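Local coordinates for protein neutral ceramidase (Pseudomonas aeruginosa, PDB 2ZXC) that hydrolyses the N-acyl linkage of ceramides to give sphingosine and a free fatty acid, using a zinc ion, and can also run the reaction in reverse, at residues Asn155-Arg160 with Ser199-His204; Asn349-Ala354 with Cys504-Gln509; Leu560-Ile565 with Val574-Asp579. All coordinates share one frame; numbering follows the deposited sequence.

Contact 1. Residues Asn155-Arg160 with Ser199-His204; sequences NASRNR and SWFPVH. Unlike the reference sequence in segment 155-160: S157 (reference Asn). With ZN (zinc ion), chain C; 2ED (N-[(1R,2R,3E)-2-hydroxy-1-(hydroxymethyl)heptadec-3-en-1-yl]acetamide), chain D.
Residues 156-160 and 201-204 run 49° apart and draw closest where the CA atoms of S157 and V203 lie 5.9 Å from each other, with no direct hydrogen bond between the two segments. The methyl CB of A156 lies against the far end of the F201 ring, 4.0 Å from F201 CE1, at a slant to the ring. V203 CG2 rests on both residues opposite, 3.4 Å from A156 O and 3.7 Å from S157 CB. V203 holds this branch anti to its backbone N, with CG1 in the position between N and the carbonyl carbon. The hydroxyl of S157, a residue that differs from the reference sequence, gives its proton to a water at 2.6 Å from OG, and this water donates in turn to P202 O, so a single solvent molecule bridges the segments.

At the far end the R160 chain, extended from CG to NE, brings NH1 of its guanidinium over one face of the H204 imidazole. R160 NH1 sits 3.4 Å above the plane of the H204 ring, over its centre, the guanidinium tilted 42° to it. R160 NH1 and H204 NE2 are close but not hydrogen-bonded, NE2 being the zinc ligand. Salt bridges to E336 and E461 and a hydrogen bond from NH2 to Y448 OH fix the guanidinium, and the nearby carboxylates probably offset its charge beside the metal. H204 NE2 binds the zinc ion at 2.0 Å, while the acetyl methyl C19 of the bound short-chain (N-acetyl) ceramide touches both R160 NH1 and H204 CD2. With H97, E411, Y448 and a water completing the coordination, this is the zinc-centred active site of a neutral ceramidase, in which R160 is a second-shell residue packed against one histidine ligand.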
ATOM      1  N   ASN A 155       6.442  14.018  15.126  1.00 29.90           N
ATOM      2  CA  ASN A 155       7.805  13.588  14.904  1.00 30.25           C
ATOM      3  C   ASN A 155       7.987  12.388  13.965  1.00 28.79           C
ATOM      4  O   ASN A 155       9.015  11.713  13.995  1.00 27.52           O
ATOM      5  CB  ASN A 155       8.483  13.369  16.273  1.00 33.11           C
ATOM      6  CG  ASN A 155       8.443  11.929  16.752  1.00 33.28           C
ATOM      7  OD1 ASN A 155       9.441  11.430  17.273  1.00 37.97           O
ATOM      8  ND2 ASN A 155       7.306  11.263  16.598  1.00 34.33           N
ATOM      9  N   ALA A 156       7.004  12.154  13.099  1.00 26.69           N
ATOM     10  CA  ALA A 156       7.078  11.038  12.163  1.00 25.58           C
ATOM     11  C   ALA A 156       6.943  11.452  10.700  1.00 26.01           C
ATOM     12  O   ALA A 156       6.783  10.595   9.833  1.00 26.91           O
ATOM     13  CB  ALA A 156       6.011  10.012  12.499  1.00 24.29           C
ATOM     14  N   SER A 157       7.010  12.750  10.415  1.00 24.75           N
ATOM     15  CA  SER A 157       6.874  13.202   9.042  1.00 23.03           C
ATOM     16  C   SER A 157       7.322  14.636   8.823  1.00 25.10           C
ATOM     17  O   SER A 157       7.536  15.387   9.772  1.00 23.82           O
ATOM     18  CB  SER A 157       5.419  13.079   8.602  1.00 22.83           C
ATOM     19  OG  SER A 157       4.591  13.938   9.371  1.00 16.94           O
ATOM     20  N   ARG A 158       7.454  15.001   7.549  1.00 24.64           N
ATOM     21  CA  ARG A 158       7.841  16.346   7.152  1.00 26.50           C
ATOM     22  C   ARG A 158       7.318  16.609   5.753  1.00 25.11           C
ATOM     23  O   ARG A 158       7.251  15.704   4.919  1.00 25.55           O
ATOM     24  CB  ARG A 158       9.363  16.534   7.183  1.00 30.26           C
ATOM     25  CG  ARG A 158      10.156  15.698   6.196  1.00 35.10           C
ATOM     26  CD  ARG A 158      11.616  16.159   6.163  1.00 39.25           C
ATOM     27  NE  ARG A 158      11.775  17.433   5.464  1.00 40.83           N
ATOM     28  CZ  ARG A 158      11.803  17.558   4.138  1.00 43.11           C
ATOM     29  NH1 ARG A 158      11.690  16.484   3.364  1.00 42.27           N
ATOM     30  NH2 ARG A 158      11.928  18.757   3.585  1.00 42.50           N
ATOM     31  N   ASN A 159       6.932  17.851   5.506  1.00 24.14           N
ATOM     32  CA  ASN A 159       6.405  18.237   4.214  1.00 23.16           C
ATOM     33  C   ASN A 159       7.550  18.353   3.214  1.00 23.36           C
ATOM     34  O   ASN A 159       8.504  19.095   3.439  1.00 25.59           O
ATOM     35  CB  ASN A 159       5.667  19.562   4.349  1.00 22.78           C
ATOM     36  CG  ASN A 159       4.771  19.840   3.174  1.00 23.35           C
ATOM     37  OD1 ASN A 159       5.240  20.040   2.054  1.00 23.06           O
ATOM     38  ND2 ASN A 159       3.464  19.845   3.419  1.00 20.50           N
ATOM     39  N   ARG A 160       7.455  17.617   2.110  1.00 21.96           N
ATOM     40  CA  ARG A 160       8.500  17.621   1.086  1.00 20.06           C
ATOM     41  C   ARG A 160       8.324  18.719   0.046  1.00 19.57           C
ATOM     42  O   ARG A 160       9.173  18.906  -0.818  1.00 19.37           O
ATOM     43  CB  ARG A 160       8.549  16.265   0.389  1.00 21.67           C
ATOM     44  CG  ARG A 160       7.306  15.951  -0.432  1.00 21.77           C
ATOM     45  CD  ARG A 160       7.301  14.504  -0.879  1.00 21.19           C
ATOM     46  NE  ARG A 160       6.304  14.261  -1.917  1.00 22.42           N
ATOM     47  CZ  ARG A 160       6.042  13.067  -2.431  1.00 21.11           C
ATOM     48  NH1 ARG A 160       6.700  12.002  -1.996  1.00 23.08           N
ATOM     49  NH2 ARG A 160       5.128  12.939  -3.384  1.00 21.28           N
ATOM     50  N   SER A 199      -5.336   2.597  12.250  1.00 19.78           N
ATOM     51  CA  SER A 199      -4.753   3.889  12.547  1.00 20.27           C
ATOM     52  C   SER A 199      -4.632   4.667  11.242  1.00 22.48           C
ATOM     53  O   SER A 199      -4.202   4.117  10.226  1.00 24.24           O
ATOM     54  CB  SER A 199      -3.369   3.708  13.171  1.00 20.70           C
ATOM     55  OG  SER A 199      -2.619   4.903  13.079  1.00 21.55           O
ATOM     56  N   TRP A 200      -5.030   5.935  11.267  1.00 22.65           N
ATOM     57  CA  TRP A 200      -4.952   6.801  10.095  1.00 20.46           C
ATOM     58  C   TRP A 200      -3.968   7.923  10.395  1.00 19.69           C
ATOM     59  O   TRP A 200      -4.146   8.668  11.357  1.00 18.86           O
ATOM     60  CB  TRP A 200      -6.326   7.403   9.771  1.00 21.10           C
ATOM     61  CG  TRP A 200      -7.261   6.456   9.082  1.00 22.21           C
ATOM     62  CD1 TRP A 200      -7.261   6.124   7.759  1.00 21.03           C
ATOM     63  CD2 TRP A 200      -8.322   5.705   9.684  1.00 20.16           C
ATOM     64  NE1 TRP A 200      -8.257   5.214   7.497  1.00 21.18           N
ATOM     65  CE2 TRP A 200      -8.923   4.939   8.661  1.00 20.71           C
ATOM     66  CE3 TRP A 200      -8.825   5.604  10.990  1.00 21.40           C
ATOM     67  CZ2 TRP A 200     -10.004   4.079   8.902  1.00 19.49           C
ATOM     68  CZ3 TRP A 200      -9.898   4.754  11.230  1.00 21.15           C
ATOM     69  CH2 TRP A 200     -10.476   4.002  10.187  1.00 19.00           C
ATOM     70  N   PHE A 201      -2.932   8.037   9.573  1.00 18.40           N
ATOM     71  CA  PHE A 201      -1.927   9.072   9.750  1.00 19.83           C
ATOM     72  C   PHE A 201      -1.151   9.240   8.447  1.00 19.50           C
ATOM     73  O   PHE A 201      -0.696   8.262   7.866  1.00 20.53           O
ATOM     74  CB  PHE A 201      -0.995   8.698  10.901  1.00 21.13           C
ATOM     75  CG  PHE A 201       0.178   9.619  11.054  1.00 22.74           C
ATOM     76  CD1 PHE A 201       1.417   9.280  10.516  1.00 23.11           C
ATOM     77  CD2 PHE A 201       0.045  10.833  11.723  1.00 22.42           C
ATOM     78  CE1 PHE A 201       2.509  10.134  10.642  1.00 24.51           C
ATOM     79  CE2 PHE A 201       1.133  11.701  11.856  1.00 25.34           C
ATOM     80  CZ  PHE A 201       2.370  11.350  11.315  1.00 26.13           C
ATOM     81  N   PRO A 202      -1.012  10.487   7.965  1.00 20.36           N
ATOM     82  CA  PRO A 202      -0.304  10.826   6.722  1.00 20.61           C
ATOM     83  C   PRO A 202       1.214  10.818   6.755  1.00 18.50           C
ATOM     84  O   PRO A 202       1.830  11.513   7.555  1.00 18.55           O
ATOM     85  CB  PRO A 202      -0.793  12.239   6.400  1.00 21.67           C
ATOM     86  CG  PRO A 202      -1.988  12.417   7.190  1.00 24.19           C
ATOM     87  CD  PRO A 202      -1.745  11.658   8.462  1.00 20.59           C
ATOM     88  N   VAL A 203       1.801  10.042   5.859  1.00 19.52           N
ATOM     89  CA  VAL A 203       3.245   9.982   5.699  1.00 18.61           C
ATOM     90  C   VAL A 203       3.555   8.884   4.708  1.00 18.63           C
ATOM     91  O   VAL A 203       3.107   7.753   4.864  1.00 18.92           O
ATOM     92  CB  VAL A 203       3.999   9.731   7.038  1.00 18.88           C
ATOM     93  CG1 VAL A 203       3.663   8.367   7.607  1.00 16.51           C
ATOM     94  CG2 VAL A 203       5.499   9.855   6.804  1.00 19.03           C
ATOM     95  N   HIS A 204       4.289   9.244   3.661  1.00 17.75           N
ATOM     96  CA  HIS A 204       4.673   8.286   2.641  1.00 18.00           C
ATOM     97  C   HIS A 204       5.381   7.107   3.304  1.00 19.68           C
ATOM     98  O   HIS A 204       6.136   7.279   4.268  1.00 18.23           O
ATOM     99  CB  HIS A 204       5.614   8.945   1.612  1.00 15.92           C
ATOM    100  CG  HIS A 204       4.925   9.405   0.360  1.00 14.10           C
ATOM    101  ND1 HIS A 204       4.010  10.433   0.346  1.00 13.89           N
ATOM    102  CD2 HIS A 204       5.007   8.959  -0.917  1.00 13.86           C
ATOM    103  CE1 HIS A 204       3.556  10.603  -0.882  1.00 15.42           C
ATOM    104  NE2 HIS A 204       4.143   9.719  -1.671  1.00 16.01           N
TER
HETATM  105 ZN    ZN C 647       3.276   9.099  -3.323  1.00 25.55          ZN
HETATM  106  O2  2ED D 701       6.516   9.848  -5.629  1.00 58.32           O
HETATM  107  O3  2ED D 701      10.140   8.225  -7.918  1.00 58.93           O
HETATM  108  O1  2ED D 701       8.574  12.152  -6.737  1.00 62.82           O
HETATM  109  C1  2ED D 701       9.138   9.827  -6.415  1.00 59.46           C
HETATM  110  C2  2ED D 701       9.621  11.270  -6.317  1.00 61.22           C
HETATM  111  C3  2ED D 701      10.826  11.458  -7.207  1.00 62.21           C
HETATM  112  C4  2ED D 701      11.040  12.630  -7.798  1.00 62.44           C
HETATM  113  C5  2ED D 701      10.078  13.773  -7.577  1.00 62.69           C
HETATM  114  C6  2ED D 701      10.503  14.961  -8.412  1.00 63.82           C
HETATM  115  C18 2ED D 701       7.354   9.541  -4.797  1.00 58.84           C
HETATM  116  C19 2ED D 701       6.988   9.184  -3.386  1.00 56.70           C
HETATM  117  N   2ED D 701       8.653   9.502  -5.082  1.00 59.05           N
HETATM  118  C   2ED D 701      10.304   8.875  -6.652  1.00 58.58           C
HETATM  119  O   HOH W   1       2.024  13.951   8.921  1.00 19.17           O
HETATM  120  O   HOH W   2       4.770   8.265  -4.213  1.00 43.25           O

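Contact 2. Residues Asn349-Ala354 with Cys504-Gln509; sequences NPFLSA and CQMNFQ
F508 lays its ring against the first turn of helix 350-355. P350 CB meets F508 CD2 at 3.5 Å, and P350 O stands 4.0 Å above the plane of the F508 ring, over its centre. A354 CB touches F508 CZ at 3.6 Å, approaching obliquely. The ring thus spans one helical turn, from P350 to A354. With CG anti to its carbonyl carbon (chi1 -70°), F508 reaches across to the helix, and its CD1 comes within 3.8 Å of F351 CB. The two phenylalanine side chains cross at about a right angle. M506 supplies the next contact: its chain bends at chi3, which brings the methyl CE to 4.0 Å from F351 CE1, while SD lies in the plane of the F508 ring, at its edge.

No hydrogen bond joins the segments; local polar bonds shape each one. N349 is the N-cap of the helix: its OD1 accepts from L352 N at 2.7 Å, the donor standing well above the carbonyl plane. On the other segment N507 OD1 takes the backbone N of Q509 at 3.1 Å, an Asx turn that shapes the chain just around F508. Farther out, backbone bonds tie M506 to F118 and F508 to L116, and F351 packs on A109 and N112. The contact joins helix 350-355, at the protein surface, to the loop between helix 471-488 and strand 526-528, beside helix 109-112.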
ATOM      1  N   ASN A 349      13.459   0.182 -22.317  1.00 45.68           N
ATOM      2  CA  ASN A 349      12.061  -0.089 -22.047  1.00 39.18           C
ATOM      3  C   ASN A 349      11.280  -0.499 -23.290  1.00 37.00           C
ATOM      4  O   ASN A 349      10.734   0.341 -24.005  1.00 35.37           O
ATOM      5  CB  ASN A 349      11.401   1.124 -21.404  1.00 36.06           C
ATOM      6  CG  ASN A 349      10.158   0.754 -20.636  1.00 32.11           C
ATOM      7  OD1 ASN A 349       9.336  -0.030 -21.110  1.00 29.92           O
ATOM      8  ND2 ASN A 349      10.008   1.317 -19.445  1.00 30.84           N
ATOM      9  N   PRO A 350      11.215  -1.810 -23.555  1.00 36.34           N
ATOM     10  CA  PRO A 350      10.510  -2.402 -24.700  1.00 35.17           C
ATOM     11  C   PRO A 350       9.021  -2.096 -24.604  1.00 34.70           C
ATOM     12  O   PRO A 350       8.331  -1.936 -25.611  1.00 33.50           O
ATOM     13  CB  PRO A 350      10.792  -3.896 -24.546  1.00 35.03           C
ATOM     14  CG  PRO A 350      12.089  -3.934 -23.782  1.00 36.81           C
ATOM     15  CD  PRO A 350      11.895  -2.849 -22.765  1.00 36.05           C
ATOM     16  N   PHE A 351       8.536  -2.017 -23.370  1.00 32.41           N
ATOM     17  CA  PHE A 351       7.134  -1.735 -23.110  1.00 30.09           C
ATOM     18  C   PHE A 351       6.817  -0.306 -23.515  1.00 29.39           C
ATOM     19  O   PHE A 351       5.806  -0.043 -24.160  1.00 27.60           O
ATOM     20  CB  PHE A 351       6.834  -1.949 -21.623  1.00 28.67           C
ATOM     21  CG  PHE A 351       5.401  -1.678 -21.235  1.00 26.37           C
ATOM     22  CD1 PHE A 351       4.347  -2.182 -21.993  1.00 25.97           C
ATOM     23  CD2 PHE A 351       5.109  -0.952 -20.087  1.00 24.71           C
ATOM     24  CE1 PHE A 351       3.016  -1.970 -21.614  1.00 26.27           C
ATOM     25  CE2 PHE A 351       3.785  -0.731 -19.695  1.00 26.39           C
ATOM     26  CZ  PHE A 351       2.734  -1.243 -20.463  1.00 24.33           C
ATOM     27  N   LEU A 352       7.695   0.618 -23.146  1.00 31.20           N
ATOM     28  CA  LEU A 352       7.478   2.020 -23.474  1.00 32.67           C
ATOM     29  C   LEU A 352       7.431   2.250 -24.988  1.00 33.84           C
ATOM     30  O   LEU A 352       6.533   2.933 -25.485  1.00 33.89           O
ATOM     31  CB  LEU A 352       8.576   2.889 -22.851  1.00 32.90           C
ATOM     32  CG  LEU A 352       8.142   4.277 -22.365  1.00 33.41           C
ATOM     33  CD1 LEU A 352       9.372   5.076 -21.969  1.00 34.52           C
ATOM     34  CD2 LEU A 352       7.368   5.007 -23.445  1.00 31.48           C
ATOM     35  N   SER A 353       8.386   1.682 -25.723  1.00 34.38           N
ATOM     36  CA  SER A 353       8.413   1.855 -27.175  1.00 37.29           C
ATOM     37  C   SER A 353       7.256   1.151 -27.888  1.00 36.37           C
ATOM     38  O   SER A 353       6.801   1.604 -28.935  1.00 36.91           O
ATOM     39  CB  SER A 353       9.757   1.387 -27.746  1.00 38.65           C
ATOM     40  OG  SER A 353      10.148   0.150 -27.184  1.00 42.76           O
ATOM     41  N   ALA A 354       6.779   0.048 -27.324  1.00 36.42           N
ATOM     42  CA  ALA A 354       5.659  -0.672 -27.919  1.00 36.81           C
ATOM     43  C   ALA A 354       4.410   0.197 -27.775  1.00 37.84           C
ATOM     44  O   ALA A 354       3.466   0.092 -28.560  1.00 37.23           O
ATOM     45  CB  ALA A 354       5.456  -2.004 -27.217  1.00 36.18           C
ATOM     46  N   CYS A 504      -6.460  -6.111 -23.016  1.00 34.35           N
ATOM     47  CA  CYS A 504      -5.259  -5.623 -23.667  1.00 35.22           C
ATOM     48  C   CYS A 504      -4.066  -5.265 -22.788  1.00 34.18           C
ATOM     49  O   CYS A 504      -3.580  -4.133 -22.822  1.00 33.78           O
ATOM     50  CB  CYS A 504      -5.637  -4.418 -24.526  1.00 37.46           C
ATOM     51  SG  CYS A 504      -7.230  -4.624 -25.372  1.00 45.32           S
ATOM     52  N   GLN A 505      -3.579  -6.225 -22.016  1.00 31.18           N
ATOM     53  CA  GLN A 505      -2.427  -5.961 -21.168  1.00 29.43           C
ATOM     54  C   GLN A 505      -1.188  -6.592 -21.788  1.00 29.41           C
ATOM     55  O   GLN A 505      -1.201  -7.762 -22.167  1.00 28.78           O
ATOM     56  CB  GLN A 505      -2.652  -6.528 -19.765  1.00 27.69           C
ATOM     57  CG  GLN A 505      -3.749  -5.829 -18.990  1.00 24.93           C
ATOM     58  CD  GLN A 505      -3.464  -4.357 -18.831  1.00 25.95           C
ATOM     59  OE1 GLN A 505      -2.404  -3.978 -18.334  1.00 24.30           O
ATOM     60  NE2 GLN A 505      -4.407  -3.514 -19.250  1.00 21.50           N
ATOM     61  N   MET A 506      -0.126  -5.808 -21.911  1.00 29.07           N
ATOM     62  CA  MET A 506       1.122  -6.307 -22.469  1.00 28.30           C
ATOM     63  C   MET A 506       2.111  -6.510 -21.338  1.00 27.89           C
ATOM     64  O   MET A 506       1.922  -5.993 -20.235  1.00 26.22           O
ATOM     65  CB  MET A 506       1.721  -5.314 -23.466  1.00 30.32           C
ATOM     66  CG  MET A 506       0.954  -5.146 -24.760  1.00 32.23           C
ATOM     67  SD  MET A 506       1.858  -4.072 -25.900  1.00 35.66           S
ATOM     68  CE  MET A 506       1.456  -2.468 -25.249  1.00 33.05           C
ATOM     69  N   ASN A 507       3.170  -7.256 -21.623  1.00 27.17           N
ATOM     70  CA  ASN A 507       4.202  -7.518 -20.637  1.00 28.27           C
ATOM     71  C   ASN A 507       5.506  -7.870 -21.323  1.00 28.20           C
ATOM     72  O   ASN A 507       5.584  -8.851 -22.058  1.00 28.87           O
ATOM     73  CB  ASN A 507       3.784  -8.661 -19.711  1.00 26.58           C
ATOM     74  CG  ASN A 507       4.877  -9.045 -18.735  1.00 27.42           C
ATOM     75  OD1 ASN A 507       5.577  -8.184 -18.197  1.00 27.30           O
ATOM     76  ND2 ASN A 507       5.025 -10.341 -18.492  1.00 28.08           N
ATOM     77  N   PHE A 508       6.530  -7.061 -21.083  1.00 27.23           N
ATOM     78  CA  PHE A 508       7.830  -7.299 -21.682  1.00 27.97           C
ATOM     79  C   PHE A 508       8.850  -7.753 -20.645  1.00 28.15           C
ATOM     80  O   PHE A 508      10.041  -7.854 -20.935  1.00 29.41           O
ATOM     81  CB  PHE A 508       8.311  -6.041 -22.422  1.00 27.81           C
ATOM     82  CG  PHE A 508       7.517  -5.738 -23.667  1.00 29.92           C
ATOM     83  CD1 PHE A 508       6.244  -5.179 -23.584  1.00 29.74           C
ATOM     84  CD2 PHE A 508       8.021  -6.068 -24.925  1.00 30.39           C
ATOM     85  CE1 PHE A 508       5.480  -4.955 -24.732  1.00 30.56           C
ATOM     86  CE2 PHE A 508       7.266  -5.851 -26.079  1.00 31.13           C
ATOM     87  CZ  PHE A 508       5.992  -5.294 -25.983  1.00 30.58           C
ATOM     88  N   GLN A 509       8.376  -8.025 -19.433  1.00 27.83           N
ATOM     89  CA  GLN A 509       9.251  -8.505 -18.366  1.00 27.29           C
ATOM     90  C   GLN A 509       9.292 -10.022 -18.486  1.00 27.82           C
ATOM     91  O   GLN A 509       8.255 -10.686 -18.454  1.00 28.23           O
ATOM     92  CB  GLN A 509       8.712  -8.099 -16.988  1.00 26.79           C
ATOM     93  CG  GLN A 509       9.379  -8.810 -15.803  1.00 24.32           C
ATOM     94  CD  GLN A 509      10.876  -8.543 -15.696  1.00 24.48           C
ATOM     95  OE1 GLN A 509      11.315  -7.398 -15.554  1.00 23.13           O
ATOM     96  NE2 GLN A 509      11.667  -9.607 -15.756  1.00 24.55           N
TER

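Contact 3. Residues Leu560-Ile565 with Val574-Asp579; sequences LEVVNI and VTVATD. Unlike the reference sequence in segment 574-579: V574 (reference Glu). With MG (magnesium ion), chain I.
V574, which differs from the reference sequence, pairs with N564 through two backbone bonds, N564 N to V574 O at 2.8 Å and V574 N to N564 O at 2.9 Å. T575 then faces V563 in a non-hydrogen-bonded pair and sends its CA hydrogen toward V562 O. At V576 the register slips: its N donates to V562 O at 2.7 Å, nearly straight along the C=O direction, and its CG2 presses on V562 CG1. Next, A577 O accepts from V562 N at 3.0 Å, and its CB lies only 3.4 Å from V562 CG2, a tight fit on the side that packs against T584 and W602. V576 and A577 thus both oppose V562, a classic beta bulge. T578 OG1 lies near a water that donates to E561 OE2, whose other oxygen bonds Y618. L560 CD2 rests against the backbone where T578 meets D579. Last, D579 turns its backbone O to the magnesium ion at 2.3 Å, while its carboxylate is held by R39 and F559 N. The bulged antiparallel hairpin so ends in a mostly backbone-built magnesium site, completed by H37, D581, T584 and a water.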
ATOM      1  N   LEU A 560      11.905 -19.418   4.175  1.00 20.50           N
ATOM      2  CA  LEU A 560      12.810 -19.838   5.231  1.00 21.48           C
ATOM      3  C   LEU A 560      12.166 -19.992   6.595  1.00 22.35           C
ATOM      4  O   LEU A 560      11.104 -19.432   6.876  1.00 22.09           O
ATOM      5  CB  LEU A 560      14.007 -18.880   5.344  1.00 20.99           C
ATOM      6  CG  LEU A 560      13.963 -17.411   5.801  1.00 24.99           C
ATOM      7  CD1 LEU A 560      13.402 -16.531   4.700  1.00 26.58           C
ATOM      8  CD2 LEU A 560      13.175 -17.274   7.093  1.00 21.56           C
ATOM      9  N   GLU A 561      12.826 -20.770   7.439  1.00 23.41           N
ATOM     10  CA  GLU A 561      12.367 -20.996   8.795  1.00 26.55           C
ATOM     11  C   GLU A 561      13.575 -21.148   9.703  1.00 27.28           C
ATOM     12  O   GLU A 561      14.512 -21.887   9.392  1.00 26.64           O
ATOM     13  CB  GLU A 561      11.525 -22.270   8.908  1.00 25.51           C
ATOM     14  CG  GLU A 561      10.267 -22.302   8.078  1.00 30.81           C
ATOM     15  CD  GLU A 561       9.484 -23.582   8.299  1.00 32.17           C
ATOM     16  OE1 GLU A 561      10.123 -24.636   8.486  1.00 34.92           O
ATOM     17  OE2 GLU A 561       8.236 -23.543   8.274  1.00 36.14           O
ATOM     18  N   VAL A 562      13.552 -20.423  10.814  1.00 27.03           N
ATOM     19  CA  VAL A 562      14.602 -20.519  11.807  1.00 29.30           C
ATOM     20  C   VAL A 562      13.992 -21.514  12.784  1.00 31.19           C
ATOM     21  O   VAL A 562      12.948 -21.247  13.382  1.00 33.42           O
ATOM     22  CB  VAL A 562      14.847 -19.178  12.506  1.00 27.86           C
ATOM     23  CG1 VAL A 562      15.825 -19.363  13.651  1.00 28.01           C
ATOM     24  CG2 VAL A 562      15.404 -18.178  11.507  1.00 27.78           C
ATOM     25  N   VAL A 563      14.632 -22.668  12.922  1.00 31.51           N
ATOM     26  CA  VAL A 563      14.115 -23.718  13.787  1.00 32.35           C
ATOM     27  C   VAL A 563      14.898 -23.927  15.079  1.00 32.65           C
ATOM     28  O   VAL A 563      16.129 -23.957  15.081  1.00 31.51           O
ATOM     29  CB  VAL A 563      14.049 -25.055  13.021  1.00 31.37           C
ATOM     30  CG1 VAL A 563      13.441 -26.132  13.897  1.00 32.31           C
ATOM     31  CG2 VAL A 563      13.231 -24.880  11.748  1.00 32.35           C
ATOM     32  N   ASN A 564      14.156 -24.064  16.173  1.00 33.83           N
ATOM     33  CA  ASN A 564      14.727 -24.296  17.497  1.00 35.78           C
ATOM     34  C   ASN A 564      14.583 -25.776  17.848  1.00 36.00           C
ATOM     35  O   ASN A 564      13.468 -26.300  17.888  1.00 34.74           O
ATOM     36  CB  ASN A 564      13.992 -23.450  18.540  1.00 36.60           C
ATOM     37  CG  ASN A 564      14.250 -23.917  19.963  1.00 37.41           C
ATOM     38  OD1 ASN A 564      15.389 -23.948  20.425  1.00 36.41           O
ATOM     39  ND2 ASN A 564      13.183 -24.283  20.664  1.00 40.66           N
ATOM     40  N   ILE A 565      15.705 -26.450  18.089  1.00 38.76           N
ATOM     41  CA  ILE A 565      15.663 -27.865  18.439  1.00 41.18           C
ATOM     42  C   ILE A 565      16.087 -28.152  19.873  1.00 44.50           C
ATOM     43  O   ILE A 565      16.494 -29.273  20.192  1.00 45.45           O
ATOM     44  CB  ILE A 565      16.526 -28.732  17.488  1.00 38.94           C
ATOM     45  CG1 ILE A 565      17.923 -28.129  17.338  1.00 37.53           C
ATOM     46  CG2 ILE A 565      15.818 -28.885  16.154  1.00 38.31           C
ATOM     47  CD1 ILE A 565      18.880 -29.007  16.557  1.00 36.25           C
ATOM     48  N   VAL A 574      10.796 -26.506  16.767  1.00 43.64           N
ATOM     49  CA  VAL A 574       9.760 -25.485  16.797  1.00 41.41           C
ATOM     50  C   VAL A 574      10.315 -24.273  16.054  1.00 38.90           C
ATOM     51  O   VAL A 574      11.386 -23.772  16.394  1.00 37.83           O
ATOM     52  CB  VAL A 574       9.407 -25.101  18.250  1.00 41.68           C
ATOM     53  CG1 VAL A 574       8.475 -23.898  18.261  1.00 41.47           C
ATOM     54  CG2 VAL A 574       8.751 -26.290  18.950  1.00 41.37           C
ATOM     55  N   THR A 575       9.599 -23.811  15.032  1.00 36.35           N
ATOM     56  CA  THR A 575      10.062 -22.662  14.258  1.00 34.47           C
ATOM     57  C   THR A 575       9.848 -21.349  15.008  1.00 31.90           C
ATOM     58  O   THR A 575       8.785 -21.114  15.571  1.00 32.71           O
ATOM     59  CB  THR A 575       9.389 -22.620  12.850  1.00 34.91           C
ATOM     60  OG1 THR A 575       9.125 -21.263  12.473  1.00 36.96           O
ATOM     61  CG2 THR A 575       8.112 -23.421  12.830  1.00 34.09           C
ATOM     62  N   VAL A 576      10.876 -20.506  15.027  1.00 29.84           N
ATOM     63  CA  VAL A 576      10.803 -19.233  15.733  1.00 28.72           C
ATOM     64  C   VAL A 576      10.836 -17.999  14.835  1.00 28.38           C
ATOM     65  O   VAL A 576      10.551 -16.896  15.295  1.00 27.40           O
ATOM     66  CB  VAL A 576      11.953 -19.095  16.763  1.00 30.01           C
ATOM     67  CG1 VAL A 576      11.909 -20.253  17.755  1.00 30.16           C
ATOM     68  CG2 VAL A 576      13.297 -19.037  16.045  1.00 28.86           C
ATOM     69  N   ALA A 577      11.196 -18.178  13.570  1.00 27.13           N
ATOM     70  CA  ALA A 577      11.255 -17.066  12.633  1.00 26.96           C
ATOM     71  C   ALA A 577      10.866 -17.559  11.253  1.00 26.67           C
ATOM     72  O   ALA A 577      11.153 -18.696  10.882  1.00 27.64           O
ATOM     73  CB  ALA A 577      12.653 -16.457  12.610  1.00 26.59           C
ATOM     74  N   THR A 578      10.226 -16.683  10.492  1.00 26.36           N
ATOM     75  CA  THR A 578       9.734 -17.004   9.156  1.00 25.27           C
ATOM     76  C   THR A 578      10.159 -15.869   8.206  1.00 22.71           C
ATOM     77  O   THR A 578      10.682 -14.862   8.680  1.00 22.45           O
ATOM     78  CB  THR A 578       8.204 -17.157   9.265  1.00 26.06           C
ATOM     79  OG1 THR A 578       7.823 -18.472   8.852  1.00 34.75           O
ATOM     80  CG2 THR A 578       7.486 -16.113   8.473  1.00 28.86           C
ATOM     81  N   ASP A 579       9.961 -15.990   6.891  1.00 20.65           N
ATOM     82  CA  ASP A 579      10.402 -14.881   6.033  1.00 22.72           C
ATOM     83  C   ASP A 579       9.643 -13.571   6.227  1.00 21.10           C
ATOM     84  O   ASP A 579      10.029 -12.547   5.682  1.00 20.59           O
ATOM     85  CB  ASP A 579      10.427 -15.253   4.526  1.00 19.86           C
ATOM     86  CG  ASP A 579       9.059 -15.606   3.949  1.00 20.84           C
ATOM     87  OD1 ASP A 579       8.021 -15.210   4.515  1.00 22.86           O
ATOM     88  OD2 ASP A 579       9.028 -16.272   2.886  1.00 19.42           O
TER
HETATM   89 MG    MG I 652      11.823 -11.711   6.905  1.00 28.39          MG
HETATM   90  O   HOH W   3       6.619 -21.539   8.845  1.00 39.11           O
HETATM   91  O   HOH W   4      12.641 -12.563   5.067  1.00 14.93           O

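Overall arrangement
Along the chain the contacts follow in series: contact 1 closes before contact 2 opens, and contact 2 before contact 3. They do not touch; their centres lie 34 to 40 Å apart, and the nearest atoms of any two about 20 Å. Contact 1 is buried in the N-terminal part of the protein, following strand 194-200 of the mixed nine-strand sheet into the zinc site. Contact 2, on the other side of the chain's centre, links the N-terminal and C-terminal parts at the surface. Contact 3 belongs to the C-terminal part, where strand 574-578 edges a five-strand sheet; the magnesium ion beside it also binds H37, thereby connecting both parts well away from the catalytic zinc.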